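Local coordinates for protein thiamin pyrophosphokinase (Saccharomyces cerevisiae, PDB 1IG0) that transfers pyrophosphate from ATP to thiamine, as a homodimer, and is yeast's only enzyme able to make the cofactor thiamine diphosphate, at residues Ser124-Asn132 with His201-Leu209; Phe178-Leu189 with Asn212-Met221. All blocks are in the same frame, centred on the assembly; numbering follows the deposited sequence.

Contact 1. Residues Ser124-Asn132 with His201-Leu209; sequences STDFTKCVN and HSITQLYTL. With VIB (3-(4-amino-2-methyl-pyrimidin-5-ylmethyl)-5-(2-hydroxy-ethyl)-4-methyl-thiazol-3-ium), chain D.
Thr125 and His201 reach for each other from opposite directions, each placed by its first torsion. In Thr125 a chi1 of 61° tucks OG1 between the backbone N and the carbonyl carbon, and this leaves CG2 beside the N and aimed at helix 201-209; in His201 CG lies anti to the backbone N, which sends the imidazole across to the loop. The methyl CG2 of Thr125 settles over one face of the ring in a CH-pi contact, 3.5 Å from the centroid, while OG1 of Thr125 comes within 2.6 Å of His201 NE2. Thr125 is the N-cap residue of helix 126-139, and OG1 is its capping acceptor, taking the bond from Thr128 N at 3.1 Å. One hydroxyl thus closes the first turn of its own helix and meets the histidine.

A turn further along, Gln205 bends at chi2 and lays its amide almost parallel to the Phe127 ring, the two planes 6° apart. Its CG sits above the middle of one face of the ring, 3.6 Å from the centroid. Beyond the ring, Gln205 NE2 donates to Thr128 OG1 at 3.2 Å, with the acceptor in the amide plane but a rather bent N-H angle of 135°. Val131 CG1 and Leu209 CD1, 4.3 Å apart, continue the contact with plain apolar packing.

Thiamine lies by the N-terminal end of helix 126-139: its hydroxyl O1 is 3.3 Å from Thr125 CA, and Gln122 O and Ser285 of the second subunit hydrogen-bond to the ligand. The positive end of the helix dipole would probably stabilise negative charge developing on that hydroxyl oxygen. His201, on the far side of Thr125 from the ligand, probably acts from the second shell, its ring helping to hold the capping threonine in place.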
# COMPACT_ATOMS: atom_id res chain seq x y z
N SER B 124 4.32 7.11 -19.17
CA SER B 124 5.17 7.36 -18.02
C SER B 124 4.28 8.01 -16.97
O SER B 124 3.34 8.73 -17.31
CB SER B 124 6.33 8.30 -18.38
OG SER B 124 5.88 9.63 -18.55
N THR B 125 4.56 7.75 -15.70
CA THR B 125 3.77 8.31 -14.61
C THR B 125 4.24 9.73 -14.32
O THR B 125 5.30 10.15 -14.78
CB THR B 125 3.94 7.48 -13.33
OG1 THR B 125 5.31 7.50 -12.94
CG2 THR B 125 3.48 6.04 -13.57
N ASP B 126 3.44 10.48 -13.57
CA ASP B 126 3.82 11.84 -13.22
C ASP B 126 5.05 11.74 -12.33
O ASP B 126 5.90 12.64 -12.33
CB ASP B 126 2.69 12.55 -12.47
CG ASP B 126 1.52 12.88 -13.37
OD1 ASP B 126 1.75 13.33 -14.51
OD2 ASP B 126 0.36 12.72 -12.92
N PHE B 127 5.15 10.66 -11.57
CA PHE B 127 6.28 10.44 -10.68
C PHE B 127 7.57 10.39 -11.50
O PHE B 127 8.54 11.07 -11.19
CB PHE B 127 6.10 9.14 -9.89
CG PHE B 127 6.88 9.09 -8.61
CD1 PHE B 127 6.24 8.77 -7.41
CD2 PHE B 127 8.24 9.36 -8.59
CE1 PHE B 127 6.95 8.73 -6.21
CE2 PHE B 127 8.96 9.32 -7.39
CZ PHE B 127 8.32 9.00 -6.20
N THR B 128 7.57 9.57 -12.55
CA THR B 128 8.75 9.45 -13.41
C THR B 128 9.05 10.79 -14.07
O THR B 128 10.22 11.15 -14.24
CB THR B 128 8.55 8.38 -14.49
OG1 THR B 128 8.40 7.10 -13.87
CG2 THR B 128 9.74 8.34 -15.44
N LYS B 129 8.01 11.52 -14.46
CA LYS B 129 8.20 12.82 -15.08
C LYS B 129 8.90 13.75 -14.09
O LYS B 129 9.77 14.55 -14.46
CB LYS B 129 6.85 13.42 -15.49
CG LYS B 129 6.13 12.69 -16.62
CD LYS B 129 4.81 13.37 -16.95
CE LYS B 129 4.15 12.75 -18.18
NZ LYS B 129 3.77 11.32 -17.98
N CYS B 130 8.52 13.64 -12.82
CA CYS B 130 9.09 14.47 -11.77
C CYS B 130 10.55 14.16 -11.48
O CYS B 130 11.38 15.07 -11.44
CB CYS B 130 8.27 14.34 -10.49
SG CYS B 130 6.65 15.14 -10.56
N VAL B 131 10.88 12.89 -11.26
CA VAL B 131 12.26 12.53 -10.95
C VAL B 131 13.20 12.83 -12.12
O VAL B 131 14.36 13.20 -11.91
CB VAL B 131 12.40 11.04 -10.55
CG1 VAL B 131 11.70 10.81 -9.21
CG2 VAL B 131 11.80 10.15 -11.61
N ASN B 132 12.72 12.68 -13.35
CA ASN B 132 13.55 12.99 -14.51
C ASN B 132 13.82 14.49 -14.47
O ASN B 132 14.95 14.93 -14.69
CB ASN B 132 12.82 12.64 -15.81
CG ASN B 132 12.89 11.17 -16.16
OD1 ASN B 132 12.40 10.74 -17.20
ND2 ASN B 132 13.52 10.38 -15.29
N HIS B 201 3.08 1.77 -7.60
CA HIS B 201 4.04 2.45 -8.46
C HIS B 201 5.06 3.19 -7.60
O HIS B 201 6.25 3.18 -7.88
CB HIS B 201 3.37 3.45 -9.39
CG HIS B 201 4.35 4.23 -10.21
ND1 HIS B 201 5.11 3.65 -11.20
CD2 HIS B 201 4.75 5.53 -10.14
CE1 HIS B 201 5.94 4.56 -11.71
NE2 HIS B 201 5.73 5.70 -11.08
N SER B 202 4.57 3.84 -6.54
CA SER B 202 5.46 4.57 -5.65
C SER B 202 6.53 3.63 -5.11
O SER B 202 7.69 4.02 -4.95
CB SER B 202 4.67 5.17 -4.48
OG SER B 202 3.88 6.26 -4.92
N ILE B 203 6.15 2.38 -4.85
CA ILE B 203 7.10 1.40 -4.35
C ILE B 203 8.13 1.02 -5.41
O ILE B 203 9.30 0.83 -5.10
CB ILE B 203 6.39 0.13 -3.83
CG1 ILE B 203 5.51 0.48 -2.63
CG2 ILE B 203 7.42 -0.92 -3.44
CD1 ILE B 203 6.24 1.16 -1.50
N THR B 204 7.69 0.90 -6.66
CA THR B 204 8.62 0.54 -7.73
C THR B 204 9.74 1.58 -7.84
O THR B 204 10.88 1.24 -8.14
CB THR B 204 7.92 0.45 -9.11
OG1 THR B 204 7.48 1.75 -9.53
CG2 THR B 204 6.73 -0.49 -9.03
N GLN B 205 9.40 2.85 -7.60
CA GLN B 205 10.38 3.93 -7.67
C GLN B 205 11.56 3.69 -6.74
O GLN B 205 12.70 3.99 -7.08
CB GLN B 205 9.72 5.27 -7.32
CG GLN B 205 8.77 5.82 -8.38
CD GLN B 205 9.49 6.30 -9.64
OE1 GLN B 205 10.67 6.66 -9.59
NE2 GLN B 205 8.78 6.32 -10.76
N LEU B 206 11.29 3.15 -5.55
CA LEU B 206 12.36 2.87 -4.60
C LEU B 206 13.36 1.90 -5.21
O LEU B 206 14.58 2.07 -5.07
CB LEU B 206 11.78 2.28 -3.31
CG LEU B 206 10.99 3.25 -2.42
CD1 LEU B 206 10.27 2.48 -1.32
CD2 LEU B 206 11.94 4.28 -1.83
N TYR B 207 12.85 0.89 -5.91
CA TYR B 207 13.70 -0.11 -6.55
C TYR B 207 14.38 0.41 -7.82
O TYR B 207 15.59 0.27 -7.98
CB TYR B 207 12.89 -1.36 -6.91
CG TYR B 207 12.47 -2.21 -5.73
CD1 TYR B 207 11.17 -2.17 -5.25
CD2 TYR B 207 13.38 -3.08 -5.11
CE1 TYR B 207 10.76 -2.98 -4.18
CE2 TYR B 207 12.99 -3.89 -4.04
CZ TYR B 207 11.68 -3.84 -3.58
OH TYR B 207 11.28 -4.65 -2.54
N THR B 208 13.60 1.03 -8.71
CA THR B 208 14.15 1.53 -9.97
C THR B 208 15.17 2.66 -9.81
O THR B 208 16.19 2.67 -10.51
CB THR B 208 13.03 2.00 -10.92
OG1 THR B 208 12.25 3.03 -10.30
CG2 THR B 208 12.12 0.84 -11.28
N LEU B 209 14.90 3.61 -8.93
CA LEU B 209 15.84 4.71 -8.72
C LEU B 209 17.14 4.16 -8.15
O LEU B 209 18.23 4.59 -8.53
CB LEU B 209 15.26 5.75 -7.76
CG LEU B 209 14.10 6.60 -8.28
CD1 LEU B 209 13.61 7.54 -7.18
CD2 LEU B 209 14.55 7.40 -9.50
CM2 VIB D . 1.03 -1.62 -20.04
N4A VIB D . 0.69 3.21 -21.13
CM4 VIB D . -2.28 6.35 -18.27
O1 VIB D . 0.52 7.59 -14.49
C7 VIB D . -0.62 8.06 -15.20
C6 VIB D . -0.30 8.10 -16.72
C2 VIB D . 0.79 4.52 -17.80
S1 VIB D . 1.57 5.86 -16.92
C5 VIB D . -0.01 6.69 -17.21
C4 VIB D . -0.88 5.90 -17.89
N3 VIB D . -0.39 4.74 -18.19
C7A VIB D . -1.15 3.70 -18.93
C4A VIB D . 0.31 2.13 -20.31
N3A VIB D . 0.83 0.84 -20.57
C2A VIB D . 0.47 -0.25 -19.76
N1A VIB D . -0.42 -0.05 -18.69
C6A VIB D . -0.95 1.23 -18.43
C5A VIB D . -0.59 2.32 -19.23

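Contact 2. Residues Phe178-Leu189 with Asn212-Met221; sequences FSKVTPISLLAL and NASYFKLCYM
Six backbone hydrogen bonds join strand 184-189 to strand 216-221 in parallel register. The first runs from Ile184 N to Tyr215 O at 2.9 Å, and the donors then alternate between the strands until Met221 N meets Ala188 O at 3.1 Å. Short CA-H...O contacts fill in between, such as Leu218 CA to Leu186 O at 3.4 Å. Ahead of the strands, a water donates to Phe178 O and makes a weak hydrogen bond with Ser214 OG.

On one face of the sheet, Ile184, Leu186 and Ala188 run beside Phe216, Leu218 and Tyr220. Ile184 CD1 lies over the Phe216 ring, Leu186 CD2 touches Leu218 CD1 at 3.7 Å, and the Ala188 methyl meets the Tyr220 ring at CD2. Helices 126-139 and 196-212 pack on this side. The other face carries Leu187, Cys219 and Met221, with Lys217, whose NZ forms a salt bridge with Glu37.

Before the strands, chi1 of 47° turns the Tyr215 ring back toward residues 178-181. Val181 CG1 presses on its face, 3.5 Å from CG of Tyr215, and the CE2 edge of Tyr215 points at the face of Phe178 in a T-shaped pair, centroids 5.5 Å apart and planes at 64°; Tyr215 OH hydrogen-bonds to Ser135 OG. Cutting Tyr215 back to an alanine would probably open a gap against Val181 and the Phe178 face and leave Ser135 without its phenol partner.

The hydrogen bonds between the two strands are thus all backbone, while the face toward the helices is filled by aliphatic and aromatic side chains.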
# COMPACT_ATOMS: atom_id res chain seq x y z
N PHE B 178 27.84 8.93 -12.87
CA PHE B 178 27.11 8.62 -11.64
C PHE B 178 27.91 8.66 -10.34
O PHE B 178 27.44 9.20 -9.33
CB PHE B 178 26.42 7.26 -11.78
CG PHE B 178 25.16 7.30 -12.60
CD1 PHE B 178 25.15 7.89 -13.86
CD2 PHE B 178 23.98 6.76 -12.11
CE1 PHE B 178 23.98 7.93 -14.62
CE2 PHE B 178 22.80 6.80 -12.85
CZ PHE B 178 22.80 7.39 -14.11
N SER B 179 29.11 8.09 -10.35
CA SER B 179 29.94 8.07 -9.15
C SER B 179 30.31 9.47 -8.66
O SER B 179 30.74 9.64 -7.52
CB SER B 179 31.22 7.27 -9.39
OG SER B 179 32.02 7.87 -10.40
N LYS B 180 30.14 10.47 -9.52
CA LYS B 180 30.48 11.84 -9.17
C LYS B 180 29.27 12.77 -9.08
O LYS B 180 29.41 13.99 -8.93
CB LYS B 180 31.48 12.41 -10.17
CG LYS B 180 32.80 11.65 -10.21
CD LYS B 180 33.51 11.70 -8.87
CE LYS B 180 34.80 10.90 -8.90
NZ LYS B 180 35.52 10.96 -7.60
N VAL B 181 28.07 12.20 -9.17
CA VAL B 181 26.85 12.99 -9.09
C VAL B 181 26.53 13.30 -7.63
O VAL B 181 26.55 12.41 -6.79
CB VAL B 181 25.65 12.24 -9.71
CG1 VAL B 181 24.36 13.03 -9.49
CG2 VAL B 181 25.89 12.02 -11.19
N THR B 182 26.24 14.56 -7.34
CA THR B 182 25.91 14.96 -5.98
C THR B 182 24.60 14.27 -5.60
O THR B 182 23.63 14.30 -6.36
CB THR B 182 25.72 16.49 -5.86
OG1 THR B 182 26.95 17.14 -6.20
CG2 THR B 182 25.32 16.87 -4.45
N PRO B 183 24.56 13.63 -4.42
CA PRO B 183 23.35 12.95 -3.97
C PRO B 183 22.14 13.88 -3.88
O PRO B 183 22.29 15.07 -3.63
CB PRO B 183 23.75 12.40 -2.61
CG PRO B 183 25.22 12.16 -2.76
CD PRO B 183 25.66 13.42 -3.47
N ILE B 184 20.96 13.32 -4.08
CA ILE B 184 19.73 14.10 -4.00
C ILE B 184 18.80 13.48 -2.96
O ILE B 184 18.23 12.41 -3.18
CB ILE B 184 18.98 14.13 -5.35
CG1 ILE B 184 19.86 14.77 -6.42
CG2 ILE B 184 17.68 14.91 -5.21
CD1 ILE B 184 19.24 14.77 -7.81
N SER B 185 18.67 14.14 -1.81
CA SER B 185 17.80 13.65 -0.75
C SER B 185 16.38 14.01 -1.17
O SER B 185 16.01 15.18 -1.21
CB SER B 185 18.14 14.32 0.58
OG SER B 185 17.35 13.79 1.62
N LEU B 186 15.58 12.99 -1.47
CA LEU B 186 14.21 13.18 -1.93
C LEU B 186 13.16 12.69 -0.94
O LEU B 186 13.10 11.50 -0.62
CB LEU B 186 14.03 12.47 -3.27
CG LEU B 186 12.67 12.49 -3.97
CD1 LEU B 186 12.30 13.92 -4.35
CD2 LEU B 186 12.74 11.61 -5.22
N LEU B 187 12.33 13.61 -0.46
CA LEU B 187 11.26 13.28 0.47
C LEU B 187 9.94 13.47 -0.27
O LEU B 187 9.67 14.55 -0.80
CB LEU B 187 11.31 14.21 1.69
CG LEU B 187 10.38 13.86 2.86
CD1 LEU B 187 10.74 12.49 3.42
CD2 LEU B 187 10.49 14.93 3.94
N ALA B 188 9.13 12.42 -0.33
CA ALA B 188 7.86 12.50 -1.05
C ALA B 188 6.61 12.45 -0.18
O ALA B 188 6.53 11.67 0.78
CB ALA B 188 7.80 11.38 -2.09
N LEU B 189 5.64 13.28 -0.54
CA LEU B 189 4.37 13.35 0.17
C LEU B 189 3.24 12.94 -0.77
O LEU B 189 3.25 13.28 -1.95
CB LEU B 189 4.11 14.78 0.66
CG LEU B 189 5.04 15.40 1.71
CD1 LEU B 189 4.70 16.87 1.89
CD2 LEU B 189 4.89 14.65 3.03
N ASN B 212 18.73 2.51 -11.35
CA ASN B 212 19.05 3.34 -12.51
C ASN B 212 19.40 4.80 -12.25
O ASN B 212 19.78 5.52 -13.18
CB ASN B 212 17.88 3.25 -13.50
CG ASN B 212 17.56 1.82 -13.89
OD1 ASN B 212 16.40 1.45 -14.04
ND2 ASN B 212 18.60 1.00 -14.05
N ALA B 213 19.27 5.24 -11.01
CA ALA B 213 19.59 6.62 -10.63
C ALA B 213 19.96 6.60 -9.16
O ALA B 213 19.36 7.30 -8.34
CB ALA B 213 18.39 7.53 -10.87
N SER B 214 20.97 5.80 -8.84
CA SER B 214 21.44 5.61 -7.47
C SER B 214 21.79 6.86 -6.68
O SER B 214 21.89 6.79 -5.46
CB SER B 214 22.65 4.66 -7.46
OG SER B 214 23.74 5.23 -8.16
N TYR B 215 21.97 7.99 -7.35
CA TYR B 215 22.29 9.22 -6.62
C TYR B 215 21.09 9.72 -5.83
O TYR B 215 21.23 10.54 -4.92
CB TYR B 215 22.82 10.29 -7.58
CG TYR B 215 22.00 10.48 -8.83
CD1 TYR B 215 20.87 11.30 -8.83
CD2 TYR B 215 22.34 9.83 -10.01
CE1 TYR B 215 20.11 11.47 -9.98
CE2 TYR B 215 21.58 9.98 -11.17
CZ TYR B 215 20.47 10.80 -11.15
OH TYR B 215 19.71 10.95 -12.29
N PHE B 216 19.90 9.23 -6.19
CA PHE B 216 18.68 9.60 -5.49
C PHE B 216 18.57 8.82 -4.19
O PHE B 216 18.98 7.66 -4.12
CB PHE B 216 17.43 9.27 -6.33
CG PHE B 216 17.04 10.33 -7.31
CD1 PHE B 216 17.22 10.13 -8.68
CD2 PHE B 216 16.44 11.51 -6.88
CE1 PHE B 216 16.80 11.10 -9.60
CE2 PHE B 216 16.01 12.48 -7.79
CZ PHE B 216 16.20 12.27 -9.15
N LYS B 217 18.02 9.46 -3.17
CA LYS B 217 17.80 8.83 -1.87
C LYS B 217 16.34 9.16 -1.55
O LYS B 217 16.04 10.18 -0.93
CB LYS B 217 18.72 9.43 -0.81
CG LYS B 217 20.20 9.38 -1.15
CD LYS B 217 21.04 9.75 0.06
CE LYS B 217 20.59 11.07 0.66
NZ LYS B 217 21.17 11.29 2.02
N LEU B 218 15.45 8.29 -2.01
CA LEU B 218 14.02 8.48 -1.83
C LEU B 218 13.42 7.91 -0.56
O LEU B 218 13.75 6.80 -0.13
CB LEU B 218 13.28 7.90 -3.04
CG LEU B 218 11.75 7.80 -2.98
CD1 LEU B 218 11.13 9.19 -2.87
CD2 LEU B 218 11.25 7.09 -4.23
N CYS B 219 12.52 8.68 0.04
CA CYS B 219 11.83 8.26 1.25
C CYS B 219 10.43 8.85 1.25
O CYS B 219 10.25 10.03 0.95
CB CYS B 219 12.57 8.73 2.50
SG CYS B 219 11.79 8.23 4.06
N TYR B 220 9.44 8.03 1.57
CA TYR B 220 8.07 8.49 1.62
C TYR B 220 7.68 8.80 3.05
O TYR B 220 8.04 8.07 3.97
CB TYR B 220 7.10 7.44 1.08
CG TYR B 220 7.26 7.14 -0.39
CD1 TYR B 220 8.07 6.09 -0.82
CD2 TYR B 220 6.62 7.93 -1.35
CE1 TYR B 220 8.25 5.84 -2.18
CE2 TYR B 220 6.79 7.68 -2.70
CZ TYR B 220 7.61 6.64 -3.12
OH TYR B 220 7.78 6.40 -4.46
N MET B 221 6.96 9.90 3.23
CA MET B 221 6.47 10.29 4.54
C MET B 221 4.96 10.30 4.42
O MET B 221 4.40 11.04 3.62
CB MET B 221 6.97 11.67 4.94
CG MET B 221 6.39 12.13 6.27
SD MET B 221 6.97 13.74 6.80
CE MET B 221 8.48 13.31 7.60
O HOH W 1 25.12 8.24 -8.56

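In the fold
From the N terminus, residues 124-132 come first, leaving the thiamine pocket as the start of helix 126-139. Some 68 residues later, after further helices and strand 184-189, residues 201-209 return to close contact 1. Contact 2 closes a shorter loop: strand 184-189, helix 196-212 and strand 216-221 form a beta-alpha-beta crossover, and 201-209 lies on its helix. The two contacts therefore cross, their segments alternating along the chain. They meet in space at Tyr220, whose OH probably hydrogen-bonds to Ser202 O and packs on Phe127. Together they tie the two neighbouring helices to one face of the central sheet in the catalytic domain.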